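Local coordinates for protein acetyl xylan esterase (Paenibacillus sp. R4, PDB 6AGQ) that probably removes acetyl groups from xylan and related acetylated substrates, as a cold-active esterase of the alpha/beta-hydrolase clan, at residues G136-L147 and P225-Y236. Residues are numbered along the deposited sequence; the frame is centred on the assembly and turned at random.
Sequences GGIPGWMTLGIL and PYVEIKNWFRRY
Ile-138 lies alongside helix 226-236, its CG1 resting 3.6 Å from the backbone O of Glu-228 while CD1 reaches the backbone of Asn-231. The Glu-228 side chain slides past it in the opposite direction, extended beyond CG, to place its carboxylate beside Pro-139 to Met-142, with OE2 in a weak hydrogen bond to Tyr-95 OH. OE1 accepts a hydrogen bond from Met-142 N at 3.1 Å, met on the syn side but 26° out of the carboxylate plane, and a second from a water that also joins Ile-138 O and Thr-143 N. A single helix carboxylate can thus link two arms of an irregular loop. With an alanine in place of Glu-228, Met-142 N would probably lose this acceptor and the water one of its two, leaving a gap beside Ile-138 CG2. With CG anti to the main-chain nitrogen (chi1 -166°), Trp-232 turns one indole face to Ile-146 CG2, a CH-pi contact 3.9 Å from the five-membered ring centroid. Leu-147 CD2 lies 3.8 Å from Trp-232 CH2, on the six-membered ring. Tyr-236 OH hydrogen-bonds to Gly-125 O of a second subunit. Helix 243-251 packs on Ile-146 and Trp-232, helix 214-219 meets Met-142 and Ile-229, and the loop itself runs between strand 114-118 and helix 153-170.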
loop_
_atom_site.group_PDB
_atom_site.type_symbol
_atom_site.label_atom_id
_atom_site.label_comp_id
_atom_site.label_asym_id
_atom_site.label_seq_id
_atom_site.Cartn_x
_atom_site.Cartn_y
_atom_site.Cartn_z
ATOM N N GLY A 136 -17.694 -24.524 -13.558
ATOM C CA GLY A 136 -17.659 -23.321 -12.753
ATOM C C GLY A 136 -16.827 -22.168 -13.312
ATOM O O GLY A 136 -16.534 -22.063 -14.534
ATOM N N GLY A 137 -16.433 -21.264 -12.408
ATOM C CA GLY A 137 -15.498 -20.208 -12.815
ATOM C C GLY A 137 -14.813 -19.456 -11.722
ATOM O O GLY A 137 -14.912 -19.794 -10.579
ATOM N N ILE A 138 -14.140 -18.385 -12.139
ATOM C CA ILE A 138 -13.520 -17.404 -11.274
ATOM C C ILE A 138 -14.652 -16.478 -10.822
ATOM O O ILE A 138 -15.512 -16.152 -11.639
ATOM C CB ILE A 138 -12.478 -16.597 -12.099
ATOM C CG1 ILE A 138 -11.416 -17.534 -12.703
ATOM C CG2 ILE A 138 -11.803 -15.489 -11.297
ATOM C CD1 ILE A 138 -10.732 -18.501 -11.759
ATOM N N PRO A 139 -14.632 -15.994 -9.554
ATOM C CA PRO A 139 -15.693 -15.045 -9.175
ATOM C C PRO A 139 -15.820 -13.909 -10.186
ATOM O O PRO A 139 -14.814 -13.383 -10.598
ATOM C CB PRO A 139 -15.222 -14.483 -7.825
ATOM C CG PRO A 139 -14.269 -15.519 -7.287
ATOM C CD PRO A 139 -13.598 -16.094 -8.515
ATOM N N GLY A 140 -17.051 -13.521 -10.524
ATOM C CA GLY A 140 -17.343 -12.673 -11.700
ATOM C C GLY A 140 -17.989 -13.437 -12.843
ATOM O O GLY A 140 -18.538 -14.506 -12.655
ATOM N N TRP A 141 -17.899 -12.911 -14.041
ATOM C CA TRP A 141 -18.626 -13.440 -15.200
ATOM C C TRP A 141 -17.745 -13.692 -16.421
ATOM O O TRP A 141 -18.174 -14.428 -17.292
ATOM C CB TRP A 141 -19.803 -12.472 -15.559
ATOM C CG TRP A 141 -20.692 -12.240 -14.382
ATOM C CD1 TRP A 141 -21.641 -13.079 -13.937
ATOM C CD2 TRP A 141 -20.623 -11.176 -13.437
ATOM N NE1 TRP A 141 -22.225 -12.578 -12.817
ATOM C CE2 TRP A 141 -21.593 -11.421 -12.472
ATOM C CE3 TRP A 141 -19.852 -10.036 -13.326
ATOM C CZ2 TRP A 141 -21.815 -10.569 -11.406
ATOM C CZ3 TRP A 141 -20.054 -9.200 -12.270
ATOM C CH2 TRP A 141 -21.032 -9.461 -11.316
ATOM N N MET A 142 -16.518 -13.176 -16.450
ATOM C CA MET A 142 -15.620 -13.268 -17.652
ATOM C C MET A 142 -15.230 -14.697 -18.067
ATOM O O MET A 142 -14.790 -14.904 -19.224
ATOM C CB MET A 142 -14.250 -12.606 -17.378
ATOM C CG MET A 142 -14.215 -11.129 -17.068
ATOM S SD MET A 142 -14.980 -10.158 -18.370
ATOM C CE MET A 142 -13.672 -10.346 -19.592
ATOM N N THR A 143 -15.276 -15.649 -17.136
ATOM C CA THR A 143 -14.791 -17.040 -17.405
ATOM C C THR A 143 -15.918 -18.085 -17.549
ATOM O O THR A 143 -15.675 -19.250 -17.793
ATOM C CB THR A 143 -13.803 -17.475 -16.329
ATOM O OG1 THR A 143 -14.503 -17.593 -15.093
ATOM C CG2 THR A 143 -12.733 -16.446 -16.141
ATOM N N LEU A 144 -17.163 -17.645 -17.428
ATOM C CA LEU A 144 -18.302 -18.572 -17.565
ATOM C C LEU A 144 -18.462 -18.991 -19.014
ATOM O O LEU A 144 -18.628 -18.135 -19.889
ATOM C CB LEU A 144 -19.558 -17.973 -17.048
ATOM C CG LEU A 144 -19.511 -17.659 -15.567
ATOM C CD1 LEU A 144 -20.724 -16.829 -15.262
ATOM C CD2 LEU A 144 -19.505 -18.949 -14.744
ATOM N N GLY A 145 -18.308 -20.302 -19.245
ATOM C CA GLY A 145 -18.421 -20.881 -20.597
ATOM C C GLY A 145 -17.273 -20.522 -21.522
ATOM O O GLY A 145 -17.428 -20.538 -22.751
ATOM N N ILE A 146 -16.112 -20.235 -20.950
ATOM C CA ILE A 146 -14.970 -19.719 -21.717
ATOM C C ILE A 146 -14.361 -20.671 -22.734
ATOM O O ILE A 146 -13.726 -20.213 -23.707
ATOM C CB ILE A 146 -13.884 -19.120 -20.835
ATOM C CG1 ILE A 146 -13.023 -18.130 -21.659
ATOM C CG2 ILE A 146 -13.067 -20.193 -20.130
ATOM C CD1 ILE A 146 -12.236 -17.201 -20.770
ATOM N N LEU A 147 -14.587 -21.977 -22.560
ATOM C CA LEU A 147 -14.121 -22.967 -23.540
ATOM C C LEU A 147 -14.918 -23.186 -24.825
ATOM O O LEU A 147 -14.421 -23.859 -25.726
ATOM C CB LEU A 147 -13.851 -24.291 -22.841
ATOM C CG LEU A 147 -12.736 -24.137 -21.786
ATOM C CD1 LEU A 147 -12.547 -25.479 -21.061
ATOM C CD2 LEU A 147 -11.408 -23.638 -22.380
ATOM N N PRO A 225 -11.269 -6.590 -14.265
ATOM C CA PRO A 225 -11.816 -7.890 -14.723
ATOM C C PRO A 225 -10.943 -8.731 -15.683
ATOM O O PRO A 225 -11.079 -9.962 -15.707
ATOM C CB PRO A 225 -13.148 -7.495 -15.427
ATOM C CG PRO A 225 -13.163 -5.982 -15.515
ATOM C CD PRO A 225 -12.144 -5.436 -14.564
ATOM N N TYR A 226 -10.058 -8.108 -16.468
ATOM C CA TYR A 226 -9.109 -8.894 -17.239
ATOM C C TYR A 226 -8.278 -9.899 -16.377
ATOM O O TYR A 226 -7.912 -10.961 -16.856
ATOM C CB TYR A 226 -8.191 -8.032 -18.055
ATOM C CG TYR A 226 -8.801 -7.311 -19.209
ATOM C CD1 TYR A 226 -9.436 -8.015 -20.242
ATOM C CD2 TYR A 226 -8.706 -5.928 -19.315
ATOM C CE1 TYR A 226 -9.988 -7.363 -21.322
ATOM C CE2 TYR A 226 -9.238 -5.247 -20.427
ATOM C CZ TYR A 226 -9.902 -5.961 -21.420
ATOM O OH TYR A 226 -10.408 -5.323 -22.535
ATOM N N VAL A 227 -8.040 -9.588 -15.115
ATOM C CA VAL A 227 -7.346 -10.481 -14.225
ATOM C C VAL A 227 -8.062 -11.869 -14.035
ATOM O O VAL A 227 -7.391 -12.861 -13.775
ATOM C CB VAL A 227 -7.037 -9.789 -12.861
ATOM C CG1 VAL A 227 -8.206 -9.840 -11.912
ATOM C CG2 VAL A 227 -5.850 -10.451 -12.165
ATOM N N GLU A 228 -9.397 -11.937 -14.174
ATOM C CA GLU A 228 -10.148 -13.204 -14.080
ATOM C C GLU A 228 -9.646 -14.186 -15.151
ATOM O O GLU A 228 -9.573 -15.367 -14.925
ATOM C CB GLU A 228 -11.650 -12.958 -14.288
ATOM C CG GLU A 228 -12.327 -12.109 -13.208
ATOM C CD GLU A 228 -13.826 -11.829 -13.489
ATOM O OE1 GLU A 228 -14.507 -12.667 -14.094
ATOM O OE2 GLU A 228 -14.357 -10.764 -13.078
ATOM N N ILE A 229 -9.267 -13.691 -16.313
ATOM C CA ILE A 229 -8.732 -14.598 -17.353
ATOM C C ILE A 229 -7.394 -15.183 -16.927
ATOM O O ILE A 229 -7.153 -16.370 -17.111
ATOM C CB ILE A 229 -8.636 -13.869 -18.676
ATOM C CG1 ILE A 229 -10.047 -13.576 -19.214
ATOM C CG2 ILE A 229 -7.972 -14.722 -19.684
ATOM C CD1 ILE A 229 -10.047 -12.488 -20.240
ATOM N N LYS A 230 -6.532 -14.362 -16.337
ATOM C CA LYS A 230 -5.261 -14.833 -15.823
ATOM C C LYS A 230 -5.546 -15.844 -14.684
ATOM O O LYS A 230 -4.956 -16.934 -14.634
ATOM C CB LYS A 230 -4.391 -13.616 -15.380
ATOM C CG LYS A 230 -3.043 -13.957 -14.761
ATOM C CD LYS A 230 -2.541 -12.910 -13.752
ATOM C CE LYS A 230 -3.262 -13.093 -12.435
ATOM N NZ LYS A 230 -2.929 -12.088 -11.392
ATOM N N ASN A 231 -6.499 -15.527 -13.802
ATOM C CA ASN A 231 -6.848 -16.469 -12.704
ATOM C C ASN A 231 -7.491 -17.752 -13.223
ATOM O O ASN A 231 -7.223 -18.775 -12.729
ATOM C CB ASN A 231 -7.673 -15.761 -11.656
ATOM C CG ASN A 231 -6.879 -14.685 -10.954
ATOM O OD1 ASN A 231 -5.696 -14.552 -11.185
ATOM N ND2 ASN A 231 -7.519 -13.890 -10.157
ATOM N N TRP A 232 -8.242 -17.706 -14.314
ATOM C CA TRP A 232 -8.638 -18.962 -14.996
ATOM C C TRP A 232 -7.430 -19.867 -15.253
ATOM O O TRP A 232 -7.437 -21.020 -14.836
ATOM C CB TRP A 232 -9.393 -18.714 -16.308
ATOM C CG TRP A 232 -10.061 -19.930 -16.805
ATOM C CD1 TRP A 232 -11.266 -20.370 -16.435
ATOM C CD2 TRP A 232 -9.530 -20.923 -17.718
ATOM N NE1 TRP A 232 -11.546 -21.545 -17.047
ATOM C CE2 TRP A 232 -10.506 -21.896 -17.865
ATOM C CE3 TRP A 232 -8.344 -21.035 -18.457
ATOM C CZ2 TRP A 232 -10.333 -23.031 -18.677
ATOM C CZ3 TRP A 232 -8.141 -22.162 -19.256
ATOM C CH2 TRP A 232 -9.151 -23.157 -19.361
ATOM N N PHE A 233 -6.403 -19.330 -15.926
ATOM C CA PHE A 233 -5.216 -20.105 -16.178
ATOM C C PHE A 233 -4.625 -20.669 -14.931
ATOM O O PHE A 233 -4.390 -21.862 -14.882
ATOM C CB PHE A 233 -4.160 -19.369 -17.014
ATOM C CG PHE A 233 -4.580 -19.242 -18.435
ATOM C CD1 PHE A 233 -4.567 -20.329 -19.240
ATOM C CD2 PHE A 233 -5.104 -18.063 -18.918
ATOM C CE1 PHE A 233 -4.982 -20.266 -20.545
ATOM C CE2 PHE A 233 -5.537 -17.988 -20.226
ATOM C CZ PHE A 233 -5.494 -19.105 -21.029
ATOM N N ARG A 234 -4.464 -19.829 -13.921
ATOM C CA ARG A 234 -3.921 -20.243 -12.654
ATOM C C ARG A 234 -4.637 -21.436 -12.051
ATOM O O ARG A 234 -3.982 -22.273 -11.425
ATOM C CB ARG A 234 -3.910 -19.107 -11.637
ATOM C CG ARG A 234 -2.888 -18.034 -11.886
ATOM C CD ARG A 234 -3.060 -16.878 -10.915
ATOM N NE ARG A 234 -2.955 -17.254 -9.492
ATOM C CZ ARG A 234 -1.819 -17.277 -8.788
ATOM N NH1 ARG A 234 -0.681 -16.942 -9.356
ATOM N NH2 ARG A 234 -1.822 -17.588 -7.495
ATOM N N ARG A 235 -5.966 -21.508 -12.176
ATOM C CA ARG A 235 -6.747 -22.658 -11.603
ATOM C C ARG A 235 -7.035 -23.877 -12.503
ATOM O O ARG A 235 -7.200 -24.967 -12.032
ATOM C CB ARG A 235 -8.053 -22.153 -11.079
ATOM C CG ARG A 235 -7.872 -21.165 -9.959
ATOM C CD ARG A 235 -8.695 -21.672 -8.829
ATOM N NE ARG A 235 -8.848 -20.758 -7.712
ATOM C CZ ARG A 235 -8.461 -21.020 -6.473
ATOM N NH1 ARG A 235 -7.778 -22.114 -6.158
ATOM N NH2 ARG A 235 -8.721 -20.147 -5.554
ATOM N N TYR A 236 -7.170 -23.662 -13.781
ATOM C CA TYR A 236 -7.653 -24.680 -14.709
ATOM C C TYR A 236 -6.539 -25.151 -15.615
ATOM O O TYR A 236 -6.628 -26.243 -16.156
ATOM C CB TYR A 236 -8.787 -24.116 -15.592
ATOM C CG TYR A 236 -10.118 -23.883 -14.897
ATOM C CD1 TYR A 236 -10.370 -22.696 -14.197
ATOM C CD2 TYR A 236 -11.129 -24.832 -14.938
ATOM C CE1 TYR A 236 -11.578 -22.499 -13.515
ATOM C CE2 TYR A 236 -12.340 -24.616 -14.303
ATOM C CZ TYR A 236 -12.558 -23.457 -13.572
ATOM O OH TYR A 236 -13.743 -23.225 -12.931
HETATM O O HOH W 1 -14.716 -21.177 -16.426
HETATM O O HOH W 2 -15.233 -15.245 -14.125
#